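Local coordinates for protein diaminopimelate decarboxylase (Methanocaldococcus jannaschii, PDB 1TWI) that decarboxylates meso-diaminopimelate to L-lysine with the help of pyridoxal 5'-phosphate, the last step of lysine biosynthesis, working as a homodimer, at residues Gly355-Ser360 and Asn394-Gly399; Leu303-His308 and Met319-Met324; Arg400-Leu405 and Ile414-Thr419. All blocks are in the same frame, centred on the assembly; numbering follows the deposited sequence.

How the interactions relate
All three contacts touch the second subunit. Interaction 1 is a loop-on-loop contact at the active site; interactions 2 and 3 are antiparallel hairpins of one mixed sheet, each with a classic beta bulge. Interactions 1 and 2 are mostly buried, whereas interaction 3 is only partly so and relies on arginine-glutamate pairs. Interaction 2 depends on backbone bonds and one aspartate; interaction 1 has few direct bonds, its leucine packing being supplemented by a tyrosine-glutamate bond and waters. M324, at the end of interaction 2, packs on L357, E359 and Y395 of interaction 1, and 394-399 runs directly into 400-405 of interaction 3.

Interaction 1: Gly355-Ser360 and Asn394-Gly399; sequences GGLCES and NYNARG. With PLP (pyridoxal-5'-phosphate), chain F.
L357 lies across the loop 394-399 and touches three of its residues, each with a different part of its side chain. Methyl CD2 comes against the Y395 ring, 3.5 Å from CD2 of that ring, while CD1 sits over one face of the R398 guanidinium, 3.5 Å from its NE. Between these two, L357 CG packs 3.7 Å from N396 CG. The R398 chain runs extended from CG to NE, which carries the guanidinium past L357 to the backbone of G356. There a water accepts from R398 NE and donates to G356 O, linking the two loops beside the leucine.

With its CG anti to the backbone N (chi1 -173°), Y395 lays its ring beside L357 and sets its hydroxyl at the E359 carboxylate. Y395 OH donates to E359 OE2 at 2.6 Å, nearly along the C-O axis of that oxygen. The carboxylate and ring planes are 13° apart, and OE2 lies at the ring edge. C358 SG is 3.5 Å from Y395 OH, and the sulfur stands obliquely to the ring, 5.0 Å from its centroid.

The cofactor nearby is held by the second subunit, through S213, G250 and others, while C358 CB approaches PLP O4A to 3.4 Å. K179 of the second subunit also bonds the carbonyls of G355 and L357, tying this loop to the dimer partner. C358, E359 and Y395 all line the pocket of the bound lysine, and C358 is the predicted proton donor. Each active site is therefore shared between subunits, and the bond from the tyrosine hydroxyl probably steadies the E359 carboxylate, an inferred substrate-binding group.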
ATOM      1  N   GLY A 355     -15.040   1.382   0.192  1.00 14.05           N
ATOM      2  CA  GLY A 355     -14.707   0.793   1.474  1.00 16.11           C
ATOM      3  C   GLY A 355     -14.885   1.922   2.495  1.00 16.59           C
ATOM      4  O   GLY A 355     -15.330   3.016   2.140  1.00 16.19           O
ATOM      5  N   GLY A 356     -14.545   1.678   3.759  1.00 16.13           N
ATOM      6  CA  GLY A 356     -14.721   2.720   4.761  1.00 17.77           C
ATOM      7  C   GLY A 356     -13.490   3.543   5.183  1.00 17.45           C
ATOM      8  O   GLY A 356     -13.530   4.225   6.225  1.00 17.95           O
ATOM      9  N   LEU A 357     -12.414   3.514   4.400  1.00 16.75           N
ATOM     10  CA  LEU A 357     -11.232   4.265   4.810  1.00 19.14           C
ATOM     11  C   LEU A 357     -11.374   5.731   4.407  1.00 21.93           C
ATOM     12  O   LEU A 357     -12.116   6.056   3.450  1.00 20.05           O
ATOM     13  CB  LEU A 357      -9.943   3.653   4.197  1.00 15.80           C
ATOM     14  CG  LEU A 357      -9.494   2.318   4.863  1.00 16.13           C
ATOM     15  CD1 LEU A 357     -10.320   1.113   4.291  1.00 12.70           C
ATOM     16  CD2 LEU A 357      -7.968   2.078   4.537  1.00 13.01           C
ATOM     17  N   CYS A 358     -10.626   6.599   5.114  1.00 25.03           N
ATOM     18  CA  CYS A 358     -10.615   8.069   4.906  1.00 28.85           C
ATOM     19  C   CYS A 358     -10.134   8.548   3.564  1.00 30.04           C
ATOM     20  O   CYS A 358     -10.246   9.735   3.271  1.00 33.29           O
ATOM     21  CB  CYS A 358      -9.655   8.755   5.862  1.00 30.49           C
ATOM     22  SG  CYS A 358      -7.893   8.211   5.581  1.00 36.36           S
ATOM     23  N   GLU A 359      -9.558   7.654   2.789  1.00 28.95           N
ATOM     24  CA  GLU A 359      -8.949   7.954   1.505  1.00 28.91           C
ATOM     25  C   GLU A 359     -10.005   8.088   0.402  1.00 26.19           C
ATOM     26  O   GLU A 359     -10.843   7.206   0.217  1.00 24.10           O
ATOM     27  CB  GLU A 359      -7.959   6.810   1.171  1.00 30.53           C
ATOM     28  CG  GLU A 359      -6.583   7.169   0.672  1.00 33.79           C
ATOM     29  CD  GLU A 359      -6.080   8.419   1.275  1.00 34.10           C
ATOM     30  OE1 GLU A 359      -6.284   9.459   0.640  1.00 37.77           O
ATOM     31  OE2 GLU A 359      -5.511   8.388   2.382  1.00 35.38           O
ATOM     32  N   SER A 360      -9.944   9.201  -0.330  1.00 24.98           N
ATOM     33  CA  SER A 360     -10.895   9.447  -1.377  1.00 25.45           C
ATOM     34  C   SER A 360     -10.812   8.376  -2.435  1.00 24.89           C
ATOM     35  O   SER A 360     -11.816   8.001  -3.038  1.00 27.40           O
ATOM     36  CB  SER A 360     -10.648  10.807  -2.011  1.00 27.80           C
ATOM     37  OG  SER A 360     -11.909  11.362  -2.291  1.00 33.13           O
ATOM     38  N   ASN A 394      -2.298  -2.337   7.048  1.00 11.62           N
ATOM     39  CA  ASN A 394      -3.142  -2.001   8.185  1.00 12.97           C
ATOM     40  C   ASN A 394      -3.573  -0.543   8.179  1.00 13.17           C
ATOM     41  O   ASN A 394      -3.951   0.017   9.232  1.00 13.91           O
ATOM     42  CB  ASN A 394      -2.391  -2.275   9.501  1.00 14.98           C
ATOM     43  CG  ASN A 394      -2.183  -3.765   9.756  1.00 17.84           C
ATOM     44  OD1 ASN A 394      -3.112  -4.587   9.598  1.00 16.69           O
ATOM     45  ND2 ASN A 394      -1.001  -4.118  10.186  1.00 20.12           N
ATOM     46  N   TYR A 395      -3.536   0.085   7.015  1.00 11.70           N
ATOM     47  CA  TYR A 395      -3.930   1.494   6.946  1.00 14.09           C
ATOM     48  C   TYR A 395      -5.291   1.759   7.584  1.00 13.12           C
ATOM     49  O   TYR A 395      -6.240   0.986   7.376  1.00 14.01           O
ATOM     50  CB  TYR A 395      -3.892   1.969   5.487  1.00 13.31           C
ATOM     51  CG  TYR A 395      -4.117   3.445   5.316  1.00 12.81           C
ATOM     52  CD1 TYR A 395      -3.441   4.374   6.109  1.00 13.95           C
ATOM     53  CD2 TYR A 395      -4.954   3.914   4.285  1.00 14.17           C
ATOM     54  CE1 TYR A 395      -3.581   5.768   5.875  1.00 13.15           C
ATOM     55  CE2 TYR A 395      -5.115   5.268   4.040  1.00 14.43           C
ATOM     56  CZ  TYR A 395      -4.414   6.200   4.853  1.00 15.93           C
ATOM     57  OH  TYR A 395      -4.594   7.550   4.637  1.00 14.42           O
ATOM     58  N   ASN A 396      -5.367   2.840   8.364  1.00 12.52           N
ATOM     59  CA  ASN A 396      -6.575   3.236   9.132  1.00 12.61           C
ATOM     60  C   ASN A 396      -6.754   2.260  10.310  1.00 12.59           C
ATOM     61  O   ASN A 396      -7.841   2.145  10.842  1.00 13.00           O
ATOM     62  CB  ASN A 396      -7.867   3.252   8.268  1.00 12.54           C
ATOM     63  CG  ASN A 396      -7.969   4.497   7.391  1.00 13.05           C
ATOM     64  OD1 ASN A 396      -6.958   5.063   6.945  1.00 16.44           O
ATOM     65  ND2 ASN A 396      -9.171   4.919   7.148  1.00 12.95           N
ATOM     66  N   ALA A 397      -5.664   1.593  10.718  1.00 13.13           N
ATOM     67  CA  ALA A 397      -5.660   0.618  11.825  1.00 11.89           C
ATOM     68  C   ALA A 397      -6.746  -0.450  11.662  1.00 10.91           C
ATOM     69  O   ALA A 397      -7.580  -0.664  12.548  1.00 10.01           O
ATOM     70  CB  ALA A 397      -5.800   1.332  13.224  1.00 11.61           C
ATOM     71  N   ARG A 398      -6.705  -1.116  10.515  1.00 11.61           N
ATOM     72  CA  ARG A 398      -7.668  -2.167  10.186  1.00 13.91           C
ATOM     73  C   ARG A 398      -6.856  -3.452  10.020  1.00 13.54           C
ATOM     74  O   ARG A 398      -5.816  -3.446   9.337  1.00 13.08           O
ATOM     75  CB  ARG A 398      -8.375  -1.857   8.852  1.00 14.38           C
ATOM     76  CG  ARG A 398      -9.359  -0.741   8.908  1.00 15.80           C
ATOM     77  CD  ARG A 398      -9.885  -0.430   7.500  1.00 20.26           C
ATOM     78  NE  ARG A 398     -10.958   0.518   7.723  1.00 25.87           N
ATOM     79  CZ  ARG A 398     -12.247   0.216   7.627  1.00 29.42           C
ATOM     80  NH1 ARG A 398     -12.592  -1.034   7.257  1.00 27.39           N
ATOM     81  NH2 ARG A 398     -13.160   1.128   8.005  1.00 27.90           N
ATOM     82  N   GLY A 399      -7.296  -4.532  10.662  1.00 12.51           N
ATOM     83  CA  GLY A 399      -6.572  -5.788  10.522  1.00 13.90           C
ATOM     84  C   GLY A 399      -6.623  -6.405   9.100  1.00 15.46           C
ATOM     85  O   GLY A 399      -7.610  -6.222   8.360  1.00 16.72           O
TER
HETATM   86  N1  PLP F1502      -9.776  14.511   9.114  1.00 15.31           N
HETATM   87  C2  PLP F1502     -10.356  13.669   8.219  1.00 16.22           C
HETATM   88  C2A PLP F1502     -11.870  13.580   8.320  1.00 15.29           C
HETATM   89  C3  PLP F1502      -9.524  13.045   7.302  1.00 16.75           C
HETATM   90  O3  PLP F1502     -10.099  12.202   6.417  1.00 19.03           O
HETATM   91  C4  PLP F1502      -8.152  13.200   7.303  1.00 17.81           C
HETATM   92  C4A PLP F1502      -7.274  12.461   6.237  1.00 19.15           C
HETATM   93  O4A PLP F1502      -7.860  11.636   5.482  1.00 30.74           O
HETATM   94  C5  PLP F1502      -7.570  14.109   8.250  1.00 17.21           C
HETATM   95  C6  PLP F1502      -8.430  14.694   9.132  1.00 15.18           C
HETATM   96  C5A PLP F1502      -6.131  14.447   8.402  1.00 15.75           C
HETATM   97  O4P PLP F1502      -5.557  15.086   7.252  1.00 19.43           O
HETATM   98  P   PLP F1502      -4.069  15.651   7.295  1.00 20.84           P
HETATM   99  O1P PLP F1502      -3.855  16.179   5.891  1.00 17.71           O
HETATM  100  O2P PLP F1502      -3.196  14.462   7.643  1.00 17.72           O
HETATM  101  O3P PLP F1502      -4.008  16.728   8.296  1.00 19.47           O
HETATM  102  O   HOH W   1     -11.344   3.360   8.365  1.00 19.11           O
HETATM  103  O   HOH W   2     -14.988  -0.704   5.183  1.00 25.88           O

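Interaction 2: Leu303-His308 and Met319-Met324; sequences LGKVHH and MIDAGM
V306 and I320 face each other as a non-hydrogen-bonded pair in the antiparallel hairpin of strands 300-311 and 316-320, part of the mixed beta sheet of this decarboxylase. Just beyond them the pairing slips by one residue: H307 and H308 both face M319, a classic beta bulge. H307 N donates to M319 O at 2.9 Å, and M319 N donates back to H308 O (2.8 Å).

The close-packed side is apolar. CG2 of V306 meets CG2 of I320 at 3.6 Å, and L379 of strand 378-382 packs against both side chains, with F364 of strand 363-371 also touching I320. The backbones are pressed together here too, I320 CA lying 3.1 Å from K305 O in a CA-H...O contact.

K305, H307 and D321 make up the more open, polar side, where all three are partly exposed. The lysine chain leads off from the contact, its CB still 3.6 Å from D321 OD2. As strand 316-320 gives way to loop, D321 continues the pairing half by backbone and half by side chain: its N donates to K305 O, while OD1 accepts from K305 N. The aspartate's CG is wedged between its own backbone N and carbonyl carbon (chi1 58°), which turns the carboxylate back over the neighbouring strand. OD2 has a further partner in T30. H308 instead reaches S137 and K115 of the second subunit. Within the hairpin, H307 NE2 donates to D321 OD2 at 2.9 Å, the oxygen lying in the imidazole plane but the nitrogen 45° out of the carboxylate plane.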
ATOM      1  N   LEU A 303     -14.903 -10.938  -0.777  1.00  9.68           N
ATOM      2  CA  LEU A 303     -16.290 -10.707  -0.375  1.00 10.29           C
ATOM      3  C   LEU A 303     -16.338  -9.611   0.669  1.00 10.92           C
ATOM      4  O   LEU A 303     -15.543  -9.595   1.614  1.00 11.93           O
ATOM      5  CB  LEU A 303     -16.898 -12.003   0.228  1.00  9.79           C
ATOM      6  CG  LEU A 303     -16.660 -13.262  -0.623  1.00  9.95           C
ATOM      7  CD1 LEU A 303     -17.303 -14.520   0.035  1.00  9.16           C
ATOM      8  CD2 LEU A 303     -17.225 -13.031  -2.013  1.00 11.49           C
ATOM      9  N   GLY A 304     -17.249  -8.675   0.469  1.00 11.74           N
ATOM     10  CA  GLY A 304     -17.403  -7.561   1.384  1.00 15.39           C
ATOM     11  C   GLY A 304     -18.893  -7.354   1.633  1.00 15.38           C
ATOM     12  O   GLY A 304     -19.687  -7.326   0.693  1.00 16.14           O
ATOM     13  N   LYS A 305     -19.273  -7.247   2.893  1.00 15.57           N
ATOM     14  CA  LYS A 305     -20.644  -7.043   3.204  1.00 15.76           C
ATOM     15  C   LYS A 305     -21.006  -5.559   3.159  1.00 15.12           C
ATOM     16  O   LYS A 305     -20.206  -4.655   3.547  1.00 14.43           O
ATOM     17  CB  LYS A 305     -20.966  -7.652   4.578  1.00 19.62           C
ATOM     18  CG  LYS A 305     -22.409  -7.354   5.074  1.00 23.63           C
ATOM     19  CD  LYS A 305     -22.857  -8.316   6.242  1.00 26.97           C
ATOM     20  CE  LYS A 305     -22.086  -8.077   7.524  1.00 29.09           C
ATOM     21  NZ  LYS A 305     -22.681  -8.932   8.619  1.00 32.38           N
ATOM     22  N   VAL A 306     -22.223  -5.304   2.690  1.00 13.31           N
ATOM     23  CA  VAL A 306     -22.749  -3.942   2.612  1.00 13.21           C
ATOM     24  C   VAL A 306     -23.286  -3.470   3.946  1.00 13.15           C
ATOM     25  O   VAL A 306     -24.237  -4.073   4.475  1.00 13.14           O
ATOM     26  CB  VAL A 306     -23.888  -3.883   1.573  1.00 14.46           C
ATOM     27  CG1 VAL A 306     -24.490  -2.472   1.556  1.00 14.20           C
ATOM     28  CG2 VAL A 306     -23.291  -4.236   0.165  1.00 11.53           C
ATOM     29  N   HIS A 307     -22.709  -2.399   4.500  1.00 13.53           N
ATOM     30  CA  HIS A 307     -23.232  -1.918   5.795  1.00 15.30           C
ATOM     31  C   HIS A 307     -24.099  -0.684   5.622  1.00 14.98           C
ATOM     32  O   HIS A 307     -24.969  -0.432   6.455  1.00 15.46           O
ATOM     33  CB  HIS A 307     -22.075  -1.632   6.776  1.00 15.32           C
ATOM     34  CG  HIS A 307     -21.379  -2.869   7.232  1.00 17.26           C
ATOM     35  ND1 HIS A 307     -21.590  -3.427   8.469  1.00 18.01           N
ATOM     36  CD2 HIS A 307     -20.516  -3.700   6.589  1.00 18.63           C
ATOM     37  CE1 HIS A 307     -20.889  -4.545   8.578  1.00 18.01           C
ATOM     38  NE2 HIS A 307     -20.229  -4.735   7.447  1.00 17.52           N
ATOM     39  N   HIS A 308     -23.894   0.071   4.542  1.00 15.62           N
ATOM     40  CA  HIS A 308     -24.702   1.292   4.322  1.00 16.11           C
ATOM     41  C   HIS A 308     -24.927   1.587   2.851  1.00 17.24           C
ATOM     42  O   HIS A 308     -24.061   1.294   2.013  1.00 16.49           O
ATOM     43  CB  HIS A 308     -24.006   2.522   4.896  1.00 15.93           C
ATOM     44  CG  HIS A 308     -23.738   2.439   6.360  1.00 15.65           C
ATOM     45  ND1 HIS A 308     -24.734   2.564   7.292  1.00 16.07           N
ATOM     46  CD2 HIS A 308     -22.587   2.273   7.063  1.00 15.87           C
ATOM     47  CE1 HIS A 308     -24.224   2.478   8.508  1.00 16.28           C
ATOM     48  NE2 HIS A 308     -22.919   2.301   8.398  1.00 15.52           N
ATOM     49  N   MET A 319     -21.605   1.112   0.612  1.00 13.23           N
ATOM     50  CA  MET A 319     -20.402   1.039   1.446  1.00 13.87           C
ATOM     51  C   MET A 319     -20.211  -0.364   1.980  1.00 14.02           C
ATOM     52  O   MET A 319     -21.089  -0.893   2.649  1.00 13.74           O
ATOM     53  CB  MET A 319     -20.514   1.991   2.651  1.00 13.05           C
ATOM     54  CG  MET A 319     -21.100   3.402   2.333  1.00 13.16           C
ATOM     55  SD  MET A 319     -20.093   4.282   1.140  1.00 15.18           S
ATOM     56  CE  MET A 319     -20.671   6.045   1.438  1.00 18.24           C
ATOM     57  N   ILE A 320     -19.050  -0.957   1.703  1.00 15.72           N
ATOM     58  CA  ILE A 320     -18.797  -2.302   2.173  1.00 13.54           C
ATOM     59  C   ILE A 320     -17.657  -2.412   3.188  1.00 14.06           C
ATOM     60  O   ILE A 320     -16.856  -1.469   3.340  1.00 14.00           O
ATOM     61  CB  ILE A 320     -18.519  -3.277   0.969  1.00 13.73           C
ATOM     62  CG1 ILE A 320     -17.291  -2.802   0.170  1.00 12.22           C
ATOM     63  CG2 ILE A 320     -19.799  -3.350   0.021  1.00 12.10           C
ATOM     64  CD1 ILE A 320     -16.924  -3.809  -0.913  1.00 11.18           C
ATOM     65  N   ASP A 321     -17.565  -3.559   3.878  1.00 13.95           N
ATOM     66  CA  ASP A 321     -16.513  -3.708   4.875  1.00 15.28           C
ATOM     67  C   ASP A 321     -15.133  -4.131   4.370  1.00 15.78           C
ATOM     68  O   ASP A 321     -14.202  -4.308   5.165  1.00 16.35           O
ATOM     69  CB  ASP A 321     -16.981  -4.554   6.079  1.00 14.73           C
ATOM     70  CG  ASP A 321     -17.451  -5.933   5.706  1.00 14.15           C
ATOM     71  OD1 ASP A 321     -17.119  -6.430   4.586  1.00 11.71           O
ATOM     72  OD2 ASP A 321     -18.165  -6.536   6.562  1.00 15.77           O
ATOM     73  N   ALA A 322     -15.011  -4.278   3.058  1.00 13.50           N
ATOM     74  CA  ALA A 322     -13.711  -4.505   2.431  1.00 14.54           C
ATOM     75  C   ALA A 322     -13.221  -3.089   2.129  1.00 14.35           C
ATOM     76  O   ALA A 322     -14.023  -2.178   1.859  1.00 15.76           O
ATOM     77  CB  ALA A 322     -13.840  -5.278   1.124  1.00 11.89           C
ATOM     78  N   GLY A 323     -11.911  -2.897   2.102  1.00 15.18           N
ATOM     79  CA  GLY A 323     -11.399  -1.557   1.859  1.00 13.62           C
ATOM     80  C   GLY A 323     -10.034  -1.625   1.204  1.00 14.75           C
ATOM     81  O   GLY A 323      -9.443  -2.698   1.082  1.00 13.13           O
ATOM     82  N   MET A 324      -9.509  -0.477   0.797  1.00 14.38           N
ATOM     83  CA  MET A 324      -8.217  -0.456   0.127  1.00 15.51           C
ATOM     84  C   MET A 324      -7.078  -1.145   0.929  1.00 14.97           C
ATOM     85  O   MET A 324      -6.136  -1.658   0.319  1.00 16.10           O
ATOM     86  CB  MET A 324      -7.822   0.989  -0.214  1.00 14.36           C
ATOM     87  CG  MET A 324      -7.577   1.881   1.015  1.00 15.11           C
ATOM     88  SD  MET A 324      -7.129   3.564   0.525  1.00 18.53           S
ATOM     89  CE  MET A 324      -5.320   3.399   0.222  1.00 17.55           C
TER

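Interaction 3: Arg400-Leu405 and Ile414-Thr419; sequences RPRMVL and IRERET
I414 opens the contact by packing CG2 on L405 CB at 3.7 Å. Its N and that of R415 both donate to M403 O, from the same face of that carbonyl. R415 lays its CB against CG of M403 (3.6 Å), accepts from M403 N with its carbonyl, and sends an extended side chain past P401 O. NH2 of R415 stops 3.3 Å above the R400 guanidinium plane, toward its rim; a water accepts from R415 NE and donates to R400 O and E416 O.

E416, bent at chi2 (49°), lies alongside R402 in a side-on salt bridge: NE reaches OE1 at 2.6 Å and NH2 reaches OE2, with the two flat groups nearly coplanar. The next residue, R417, donates its N to OE1 as well and sets one face of its guanidinium over R402 CD; F28 O accepts from both arginines.

E418 completes the pairing with R400. OE1 accepts R400 N at 2.7 Å with its anti lone pair and R400 NE from above the carboxylate plane, while OE2 accepts NH2. M403 facing both I414 and R415 makes this a classic beta bulge in the antiparallel hairpin of strands 402-407 and 410-415.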
ATOM      1  N   ARG A 400      -5.582  -7.127   8.696  1.00 14.18           N
ATOM      2  CA  ARG A 400      -5.638  -7.742   7.365  1.00 12.45           C
ATOM      3  C   ARG A 400      -6.690  -8.820   7.497  1.00 13.15           C
ATOM      4  O   ARG A 400      -6.849  -9.453   8.555  1.00 14.70           O
ATOM      5  CB  ARG A 400      -4.265  -8.245   6.919  1.00 13.77           C
ATOM      6  CG  ARG A 400      -3.426  -7.013   6.428  1.00 14.13           C
ATOM      7  CD  ARG A 400      -1.979  -7.353   6.228  1.00 16.87           C
ATOM      8  NE  ARG A 400      -1.321  -7.638   7.508  1.00 17.19           N
ATOM      9  CZ  ARG A 400      -0.052  -8.039   7.603  1.00 18.73           C
ATOM     10  NH1 ARG A 400       0.680  -8.192   6.499  1.00 17.80           N
ATOM     11  NH2 ARG A 400       0.486  -8.320   8.784  1.00 16.52           N
ATOM     12  N   PRO A 401      -7.435  -9.055   6.415  1.00 14.07           N
ATOM     13  CA  PRO A 401      -8.514 -10.038   6.435  1.00 13.21           C
ATOM     14  C   PRO A 401      -8.205 -11.522   6.430  1.00 12.81           C
ATOM     15  O   PRO A 401      -7.094 -11.965   6.117  1.00 12.44           O
ATOM     16  CB  PRO A 401      -9.289  -9.652   5.200  1.00 13.48           C
ATOM     17  CG  PRO A 401      -8.120  -9.339   4.226  1.00 16.83           C
ATOM     18  CD  PRO A 401      -7.141  -8.606   5.027  1.00 12.10           C
ATOM     19  N   ARG A 402      -9.235 -12.288   6.761  1.00 11.64           N
ATOM     20  CA  ARG A 402      -9.135 -13.741   6.703  1.00 13.57           C
ATOM     21  C   ARG A 402      -9.139 -14.133   5.237  1.00 11.95           C
ATOM     22  O   ARG A 402      -9.593 -13.356   4.412  1.00  8.77           O
ATOM     23  CB  ARG A 402     -10.377 -14.378   7.310  1.00 13.78           C
ATOM     24  CG  ARG A 402     -10.217 -14.767   8.753  1.00 19.53           C
ATOM     25  CD  ARG A 402     -11.515 -15.335   9.310  1.00 18.72           C
ATOM     26  NE  ARG A 402     -11.254 -16.089  10.526  1.00 18.29           N
ATOM     27  CZ  ARG A 402     -12.188 -16.792  11.160  1.00 24.38           C
ATOM     28  NH1 ARG A 402     -13.466 -16.804  10.692  1.00 18.70           N
ATOM     29  NH2 ARG A 402     -11.832 -17.541  12.211  1.00 22.03           N
ATOM     30  N   MET A 403      -8.647 -15.343   4.946  1.00 12.12           N
ATOM     31  CA  MET A 403      -8.679 -15.913   3.603  1.00 13.54           C
ATOM     32  C   MET A 403      -8.981 -17.404   3.755  1.00 13.39           C
ATOM     33  O   MET A 403      -8.420 -18.048   4.654  1.00 11.88           O
ATOM     34  CB  MET A 403      -7.328 -15.857   2.878  1.00 11.34           C
ATOM     35  CG  MET A 403      -6.697 -14.463   2.877  1.00 17.92           C
ATOM     36  SD  MET A 403      -5.608 -14.243   1.384  1.00 25.84           S
ATOM     37  CE  MET A 403      -4.306 -15.593   1.726  1.00 18.80           C
ATOM     38  N   VAL A 404      -9.811 -17.951   2.854  1.00 11.36           N
ATOM     39  CA  VAL A 404     -10.104 -19.373   2.868  1.00 10.23           C
ATOM     40  C   VAL A 404      -9.750 -19.921   1.482  1.00 11.70           C
ATOM     41  O   VAL A 404      -9.653 -19.146   0.488  1.00 11.50           O
ATOM     42  CB  VAL A 404     -11.600 -19.699   3.152  1.00 11.32           C
ATOM     43  CG1 VAL A 404     -11.959 -19.345   4.599  1.00 11.78           C
ATOM     44  CG2 VAL A 404     -12.541 -18.911   2.197  1.00  7.98           C
ATOM     45  N   LEU A 405      -9.523 -21.238   1.437  1.00  9.21           N
ATOM     46  CA  LEU A 405      -9.220 -21.973   0.220  1.00  9.79           C
ATOM     47  C   LEU A 405     -10.413 -22.918  -0.016  1.00 11.12           C
ATOM     48  O   LEU A 405     -10.796 -23.673   0.901  1.00 12.15           O
ATOM     49  CB  LEU A 405      -7.945 -22.823   0.372  1.00  8.74           C
ATOM     50  CG  LEU A 405      -7.554 -23.611  -0.904  1.00  9.27           C
ATOM     51  CD1 LEU A 405      -6.879 -22.741  -1.970  1.00  8.72           C
ATOM     52  CD2 LEU A 405      -6.651 -24.743  -0.505  1.00  8.34           C
ATOM     53  N   ILE A 414      -7.089 -20.364   5.378  1.00 10.68           N
ATOM     54  CA  ILE A 414      -5.645 -20.365   5.114  1.00 10.14           C
ATOM     55  C   ILE A 414      -4.942 -19.096   5.579  1.00 10.47           C
ATOM     56  O   ILE A 414      -3.708 -18.998   5.487  1.00  9.93           O
ATOM     57  CB  ILE A 414      -5.290 -20.610   3.621  1.00 10.14           C
ATOM     58  CG1 ILE A 414      -5.987 -19.570   2.714  1.00 10.47           C
ATOM     59  CG2 ILE A 414      -5.778 -22.057   3.238  1.00  9.48           C
ATOM     60  CD1 ILE A 414      -5.385 -19.577   1.274  1.00  8.97           C
ATOM     61  N   ARG A 415      -5.708 -18.110   6.050  1.00 10.61           N
ATOM     62  CA  ARG A 415      -5.068 -16.938   6.652  1.00 10.22           C
ATOM     63  C   ARG A 415      -6.006 -16.477   7.736  1.00 10.92           C
ATOM     64  O   ARG A 415      -7.190 -16.291   7.495  1.00 10.15           O
ATOM     65  CB  ARG A 415      -4.822 -15.807   5.619  1.00 10.12           C
ATOM     66  CG  ARG A 415      -4.033 -14.633   6.260  1.00  8.17           C
ATOM     67  CD  ARG A 415      -4.042 -13.328   5.440  1.00  9.75           C
ATOM     68  NE  ARG A 415      -3.571 -12.261   6.313  1.00  9.94           N
ATOM     69  CZ  ARG A 415      -2.310 -11.869   6.393  1.00 11.35           C
ATOM     70  NH1 ARG A 415      -1.382 -12.440   5.622  1.00 11.38           N
ATOM     71  NH2 ARG A 415      -1.966 -10.934   7.269  1.00 13.49           N
ATOM     72  N   GLU A 416      -5.512 -16.294   8.960  1.00 11.76           N
ATOM     73  CA  GLU A 416      -6.400 -15.828  10.028  1.00 11.47           C
ATOM     74  C   GLU A 416      -6.418 -14.318   9.988  1.00 12.64           C
ATOM     75  O   GLU A 416      -5.464 -13.667   9.507  1.00 10.80           O
ATOM     76  CB  GLU A 416      -5.883 -16.326  11.387  1.00 14.90           C
ATOM     77  CG  GLU A 416      -6.786 -16.087  12.570  1.00 19.87           C
ATOM     78  CD  GLU A 416      -8.233 -16.513  12.373  1.00 20.53           C
ATOM     79  OE1 GLU A 416      -8.952 -15.712  11.778  1.00 18.45           O
ATOM     80  OE2 GLU A 416      -8.640 -17.619  12.813  1.00 18.75           O
ATOM     81  N   ARG A 417      -7.485 -13.713  10.491  1.00 12.98           N
ATOM     82  CA  ARG A 417      -7.502 -12.264  10.451  1.00 15.82           C
ATOM     83  C   ARG A 417      -6.716 -11.671  11.599  1.00 14.31           C
ATOM     84  O   ARG A 417      -6.375 -12.360  12.563  1.00 13.19           O
ATOM     85  CB  ARG A 417      -8.936 -11.712  10.512  1.00 20.36           C
ATOM     86  CG  ARG A 417      -9.704 -12.095  11.731  1.00 23.79           C
ATOM     87  CD  ARG A 417     -11.031 -11.256  11.724  1.00 30.44           C
ATOM     88  NE  ARG A 417     -11.810 -11.457  10.501  1.00 32.33           N
ATOM     89  CZ  ARG A 417     -12.872 -12.257  10.411  1.00 35.77           C
ATOM     90  NH1 ARG A 417     -13.286 -12.942  11.504  1.00 37.18           N
ATOM     91  NH2 ARG A 417     -13.519 -12.368   9.242  1.00 34.16           N
ATOM     92  N   GLU A 418      -6.444 -10.386  11.511  1.00 12.17           N
ATOM     93  CA  GLU A 418      -5.736  -9.717  12.598  1.00 13.00           C
ATOM     94  C   GLU A 418      -6.755  -9.035  13.547  1.00 13.21           C
ATOM     95  O   GLU A 418      -7.721  -8.402  13.075  1.00 13.54           O
ATOM     96  CB  GLU A 418      -4.776  -8.648  12.010  1.00 14.95           C
ATOM     97  CG  GLU A 418      -3.508  -9.295  11.416  1.00 15.74           C
ATOM     98  CD  GLU A 418      -2.659  -8.318  10.666  1.00 16.60           C
ATOM     99  OE1 GLU A 418      -3.212  -7.540   9.874  1.00 14.32           O
ATOM    100  OE2 GLU A 418      -1.419  -8.355  10.865  1.00 20.64           O
ATOM    101  N   THR A 419      -6.543  -9.145  14.861  1.00 12.14           N
ATOM    102  CA  THR A 419      -7.434  -8.511  15.850  1.00 12.76           C
ATOM    103  C   THR A 419      -6.876  -7.167  16.217  1.00 12.42           C
ATOM    104  O   THR A 419      -5.789  -6.789  15.738  1.00 11.30           O
ATOM    105  CB  THR A 419      -7.490  -9.297  17.213  1.00 13.83           C
ATOM    106  OG1 THR A 419      -6.176  -9.283  17.802  1.00 13.39           O
ATOM    107  CG2 THR A 419      -7.928 -10.759  16.964  1.00 12.16           C
TER
HETATM  108  O   HOH W   3      -4.594 -11.179   8.808  1.00 13.79           O